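Local coordinates for chorismate mutase (Helicobacter pylori, PDB 6AL9), which probably catalyses the rearrangement of chorismate to prephenate, working as an all-helical dimer of the AroQ (chorismate mutase type II) family, at residues B[28-33]-B[78-83]; B[35-40]-B[85-90]. All blocks are in the same frame, centred on the assembly; numbering follows the deposited sequence.

Interaction 1 of 2, residues B[28-33]-B[78-83]; sequences DKRLEI and EVFKIS. With PHB (p-hydroxybenzoic acid), chain E.
An extended side chain carries Arg30 across to Val79, Phe80 and Ser83: CG stands anti to the backbone N (chi1 -166°), and the chain stays stretched as far as NE, so that the guanidinium arrives beside helix 69-93. Ser83 answers with OG likewise turned away from its own backbone N (chi1 -178°), toward the bound p-hydroxybenzoic acid. Val79 CG1 lies over one face of the guanidinium, near its rim, and is 4.0 Å from Arg30 NE. Phe80 offers its ring edge, with CE1 3.8 Å from Arg30 NH2, while Ser83 OG sits at the guanidinium edge, in its plane. The two segments thus share one carboxylate rather than bonding to each other. Arg30 NH2 donates to O1' of p-hydroxybenzoic acid over 2.8 Å, the bond bent to 138°, and Ser83 OG donates to O2' of the ligand over 3.2 Å. Arg30 NH1 also lies 2.8 Å from O2' of the ligand. Away from the ligand, Leu31 CD2 packs 4.2 Å from Ile82 CG2, the two side chains crossing at about a right angle. Arg30 NE forms a salt bridge with Asp20 of the second subunit, which probably helps fix the rotation of the guanidinium, and the ligand is also hydrogen-bonded to Cys48 N and Glu52 OE2. Buried and anion-binding, the site is the arginine-lined pocket between helices of the AroQ chorismate mutase fold.

Interaction 2 of 2, residues B[35-40]-B[85-90]; sequences LKIALI and KFQENA. With PYR (pyruvic acid), chain D.
Leu35 and Gln87, with Ala38, whose methyl points toward helix 69-93, carry the packing of 35-40 against 85-90, a helix-helix contact of the all-helical AroQ chorismate mutase fold. The local axes approach to 9.3 Å and cross at -51°, and the CA atoms of Ala38 and Gln87 are the closest pair, 5.8 Å apart. Leu35 loses the largest area. Its CG is anti to the backbone N, and chi2 (52°) then turns CD1 onto Ala90 CB at 3.6 Å, while its CB rests obliquely by the Phe86 ring, 4.0 Å from CE2. That ring also meets His66 of the second subunit edge-to-face, so the apolar side of the contact runs on into the dimer interface. Gln87 serves the other side. Its aliphatic part lies along Ala38, with CG 3.9 Å from Ala38 CB, and the extended chain beyond CG carries the amide past that methyl to pyruvic acid. Ile37 flanks the ligand there: its CD1 is 3.4 Å from CB of pyruvic acid, and its CG2 packs by the keto group. Arg13 of the second subunit also hydrogen-bonds the ligand, which therefore bridges the two chains. The amide reaches the ligand through a nearly straight bond, Gln87 NE2 donating to the keto oxygen O3 of pyruvic acid over 3.1 Å at 166°.

How the interactions relate
Interactions 1 and 2 are neighbouring stretches of one helix pair, 9-41 with 69-93, and they illustrate how one helix pair can supply several walls of a pocket. Their centres lie 10 Å apart and they touch directly, Leu31 O of interaction 1 packing 3.0 Å from Phe86 CE2 of interaction 2. The crossing angles are nearly equal, but the axes are closer at 35-40 with 85-90 than at 28-33 with 78-83. The two ligands lie in adjoining parts of one pocket, consistent with the place where prephenate would bind. Gln87 lies about 4 Å from Ser83 (side chains) and from p-hydroxybenzoic acid; Ser83 is about 5 Å from pyruvic acid. Both contacts reach the second subunit.

Interaction 1 of 2, residues B[28-33]-B[78-83]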
# COMPACT_ATOMS: atom_id res chain seq x y z
N ASP B 28 4.10 -6.04 5.49
CA ASP B 28 4.66 -7.26 6.02
C ASP B 28 3.92 -7.74 7.28
O ASP B 28 3.61 -8.91 7.42
CB ASP B 28 6.15 -7.05 6.31
CG ASP B 28 6.93 -8.36 6.32
OD1 ASP B 28 6.71 -9.20 5.42
OD2 ASP B 28 7.78 -8.54 7.22
N LYS B 29 3.63 -6.81 8.19
CA LYS B 29 2.88 -7.13 9.43
C LYS B 29 1.47 -7.55 9.10
O LYS B 29 0.89 -8.38 9.79
CB LYS B 29 2.82 -5.92 10.36
CG LYS B 29 4.04 -5.70 11.24
CD LYS B 29 4.55 -4.25 11.21
CE LYS B 29 5.28 -3.85 12.49
NZ LYS B 29 4.32 -3.59 13.60
N ARG B 30 0.91 -6.96 8.04
CA ARG B 30 -0.47 -7.27 7.65
C ARG B 30 -0.57 -8.66 7.06
O ARG B 30 -1.60 -9.33 7.19
CB ARG B 30 -1.03 -6.22 6.68
CG ARG B 30 -2.53 -6.28 6.50
CD ARG B 30 -2.95 -5.46 5.28
NE ARG B 30 -4.34 -5.03 5.32
CZ ARG B 30 -5.38 -5.82 5.06
NH1 ARG B 30 -5.19 -7.09 4.70
NH2 ARG B 30 -6.62 -5.35 5.12
N LEU B 31 0.50 -9.11 6.44
CA LEU B 31 0.55 -10.50 6.01
C LEU B 31 0.75 -11.48 7.17
O LEU B 31 0.26 -12.59 7.13
CB LEU B 31 1.68 -10.67 4.99
CG LEU B 31 1.47 -9.90 3.70
CD1 LEU B 31 2.48 -10.39 2.68
CD2 LEU B 31 0.02 -10.09 3.23
N GLU B 32 1.47 -11.07 8.21
CA GLU B 32 1.63 -11.95 9.38
C GLU B 32 0.29 -12.17 10.09
O GLU B 32 -0.05 -13.29 10.49
CB GLU B 32 2.70 -11.39 10.33
CG GLU B 32 2.64 -11.93 11.76
CD GLU B 32 3.16 -13.35 11.94
OE1 GLU B 32 3.74 -13.94 10.97
OE2 GLU B 32 2.99 -13.89 13.08
N ILE B 33 -0.49 -11.09 10.21
CA ILE B 33 -1.84 -11.19 10.75
C ILE B 33 -2.74 -12.03 9.87
O ILE B 33 -3.52 -12.82 10.36
CB ILE B 33 -2.50 -9.81 10.98
CG1 ILE B 33 -1.74 -9.05 12.05
CG2 ILE B 33 -3.93 -9.98 11.48
CD1 ILE B 33 -2.13 -7.61 12.13
N GLU B 78 -5.43 -4.31 -4.73
CA GLU B 78 -4.13 -4.95 -4.81
C GLU B 78 -3.73 -5.56 -3.47
O GLU B 78 -3.29 -6.74 -3.42
CB GLU B 78 -3.10 -3.93 -5.26
CG GLU B 78 -1.69 -4.47 -5.41
CD GLU B 78 -1.57 -5.58 -6.43
OE1 GLU B 78 -0.58 -6.33 -6.36
OE2 GLU B 78 -2.46 -5.71 -7.31
N VAL B 79 -3.88 -4.78 -2.41
CA VAL B 79 -3.66 -5.28 -1.06
C VAL B 79 -4.45 -6.56 -0.73
O VAL B 79 -3.89 -7.50 -0.14
CB VAL B 79 -3.97 -4.21 -0.00
CG1 VAL B 79 -3.89 -4.79 1.40
CG2 VAL B 79 -2.97 -3.08 -0.13
N PHE B 80 -5.73 -6.60 -1.08
CA PHE B 80 -6.56 -7.77 -0.84
C PHE B 80 -6.13 -8.94 -1.73
O PHE B 80 -6.10 -10.07 -1.26
CB PHE B 80 -8.06 -7.50 -1.08
CG PHE B 80 -8.71 -6.51 -0.12
CD1 PHE B 80 -8.35 -6.45 1.21
CD2 PHE B 80 -9.66 -5.64 -0.57
CE1 PHE B 80 -8.94 -5.55 2.06
CE2 PHE B 80 -10.26 -4.74 0.28
CZ PHE B 80 -9.89 -4.68 1.59
N LYS B 81 -5.80 -8.67 -3.00
CA LYS B 81 -5.16 -9.69 -3.86
C LYS B 81 -3.88 -10.25 -3.26
O LYS B 81 -3.71 -11.45 -3.20
CB LYS B 81 -4.86 -9.17 -5.27
CG LYS B 81 -6.11 -9.14 -6.14
CD LYS B 81 -5.82 -8.87 -7.60
CE LYS B 81 -7.11 -8.56 -8.36
NZ LYS B 81 -6.90 -7.50 -9.39
N ILE B 82 -2.97 -9.37 -2.85
CA ILE B 82 -1.75 -9.83 -2.25
C ILE B 82 -2.02 -10.70 -1.01
O ILE B 82 -1.48 -11.78 -0.86
CB ILE B 82 -0.88 -8.66 -1.81
CG1 ILE B 82 -0.20 -8.02 -3.03
CG2 ILE B 82 0.18 -9.15 -0.83
CD1 ILE B 82 0.40 -6.68 -2.68
N SER B 83 -2.86 -10.19 -0.12
CA SER B 83 -3.25 -10.92 1.10
C SER B 83 -3.94 -12.27 0.84
O SER B 83 -3.64 -13.25 1.52
CB SER B 83 -4.14 -10.02 1.96
OG SER B 83 -4.50 -10.65 3.17
C1' PHB E . -7.58 -8.94 4.96
O1' PHB E . -7.92 -7.79 5.29
O2' PHB E . -6.52 -9.46 5.38
C1 PHB E . -8.49 -9.71 4.04
C2 PHB E . -7.99 -10.73 3.22
C3 PHB E . -8.85 -11.44 2.37
C4 PHB E . -10.20 -11.12 2.35
C5 PHB E . -10.70 -10.11 3.18
C6 PHB E . -9.85 -9.41 4.02
O4 PHB E . -11.06 -11.79 1.53

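Interaction 2 of 2, residues B[35-40]-B[85-90]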
# COMPACT_ATOMS: atom_id res chain seq x y z
N LEU B 35 -1.78 -14.38 7.98
CA LEU B 35 -1.33 -15.75 8.16
C LEU B 35 -2.08 -16.37 9.34
O LEU B 35 -2.61 -17.48 9.22
CB LEU B 35 0.18 -15.82 8.43
CG LEU B 35 0.74 -17.25 8.61
CD1 LEU B 35 0.34 -18.17 7.47
CD2 LEU B 35 2.25 -17.20 8.74
N LYS B 36 -2.10 -15.65 10.47
CA LYS B 36 -2.81 -16.12 11.64
C LYS B 36 -4.29 -16.37 11.34
O LYS B 36 -4.83 -17.40 11.76
CB LYS B 36 -2.67 -15.15 12.79
CG LYS B 36 -1.27 -15.13 13.38
CD LYS B 36 -0.93 -13.76 13.95
CE LYS B 36 -0.39 -13.84 15.36
NZ LYS B 36 0.67 -12.82 15.56
N ILE B 37 -4.93 -15.46 10.60
CA ILE B 37 -6.34 -15.64 10.26
C ILE B 37 -6.54 -16.87 9.40
O ILE B 37 -7.47 -17.63 9.62
CB ILE B 37 -6.92 -14.41 9.54
CG1 ILE B 37 -7.13 -13.24 10.52
CG2 ILE B 37 -8.27 -14.73 8.89
CD1 ILE B 37 -7.20 -11.91 9.82
N ALA B 38 -5.68 -17.06 8.41
CA ALA B 38 -5.83 -18.21 7.51
C ALA B 38 -5.85 -19.50 8.28
O ALA B 38 -6.63 -20.39 7.97
CB ALA B 38 -4.68 -18.26 6.52
N LEU B 39 -4.95 -19.59 9.26
CA LEU B 39 -4.73 -20.80 10.04
C LEU B 39 -5.88 -21.11 10.98
O LEU B 39 -6.22 -22.27 11.12
CB LEU B 39 -3.43 -20.70 10.85
CG LEU B 39 -2.14 -20.65 10.03
CD1 LEU B 39 -0.92 -20.47 10.93
CD2 LEU B 39 -2.00 -21.89 9.17
N ILE B 40 -6.47 -20.10 11.61
CA ILE B 40 -7.66 -20.32 12.43
C ILE B 40 -8.93 -20.57 11.61
O ILE B 40 -9.95 -20.89 12.18
CB ILE B 40 -7.91 -19.17 13.44
CG1 ILE B 40 -8.25 -17.87 12.74
CG2 ILE B 40 -6.71 -18.96 14.36
CD1 ILE B 40 -8.88 -16.82 13.64
N LYS B 85 -3.90 -14.25 -2.06
CA LYS B 85 -2.93 -15.19 -2.64
C LYS B 85 -1.95 -15.72 -1.57
O LYS B 85 -1.62 -16.91 -1.55
CB LYS B 85 -2.15 -14.52 -3.78
CG LYS B 85 -2.81 -14.64 -5.15
CD LYS B 85 -2.62 -13.43 -6.07
CE LYS B 85 -1.17 -12.95 -6.08
NZ LYS B 85 -0.71 -12.30 -7.35
N PHE B 86 -1.48 -14.83 -0.70
CA PHE B 86 -0.53 -15.21 0.32
C PHE B 86 -1.13 -16.28 1.26
O PHE B 86 -0.49 -17.31 1.53
CB PHE B 86 -0.08 -13.98 1.10
CG PHE B 86 0.67 -14.30 2.36
CD1 PHE B 86 1.93 -14.86 2.30
CD2 PHE B 86 0.11 -14.03 3.60
CE1 PHE B 86 2.61 -15.16 3.45
CE2 PHE B 86 0.80 -14.33 4.76
CZ PHE B 86 2.04 -14.88 4.69
N GLN B 87 -2.36 -16.03 1.71
CA GLN B 87 -3.09 -16.94 2.60
C GLN B 87 -3.32 -18.31 1.95
O GLN B 87 -3.13 -19.36 2.59
CB GLN B 87 -4.44 -16.34 2.99
CG GLN B 87 -4.38 -15.28 4.08
CD GLN B 87 -5.72 -14.60 4.32
OE1 GLN B 87 -6.14 -13.75 3.55
NE2 GLN B 87 -6.38 -14.96 5.40
N GLU B 88 -3.74 -18.28 0.68
CA GLU B 88 -3.91 -19.50 -0.12
C GLU B 88 -2.64 -20.31 -0.16
O GLU B 88 -2.66 -21.50 0.10
CB GLU B 88 -4.31 -19.16 -1.57
CG GLU B 88 -5.62 -18.39 -1.70
CD GLU B 88 -6.86 -19.21 -1.39
OE1 GLU B 88 -6.76 -20.41 -1.07
OE2 GLU B 88 -7.97 -18.64 -1.46
N ASN B 89 -1.53 -19.66 -0.51
CA ASN B 89 -0.26 -20.35 -0.63
C ASN B 89 0.18 -20.87 0.69
O ASN B 89 0.58 -22.00 0.77
CB ASN B 89 0.80 -19.45 -1.21
CG ASN B 89 0.53 -19.11 -2.66
OD1 ASN B 89 0.22 -19.99 -3.48
ND2 ASN B 89 0.64 -17.84 -2.99
N ALA B 90 0.06 -20.09 1.74
CA ALA B 90 0.34 -20.58 3.09
C ALA B 90 -0.42 -21.87 3.40
O ALA B 90 0.18 -22.84 3.89
CB ALA B 90 0.04 -19.51 4.13
C PYR D . -10.44 -12.12 6.88
O PYR D . -11.53 -12.57 6.44
OXT PYR D . -10.44 -11.31 7.84
CA PYR D . -9.18 -12.57 6.26
O3 PYR D . -9.17 -13.57 5.55
CB PYR D . -7.91 -11.81 6.49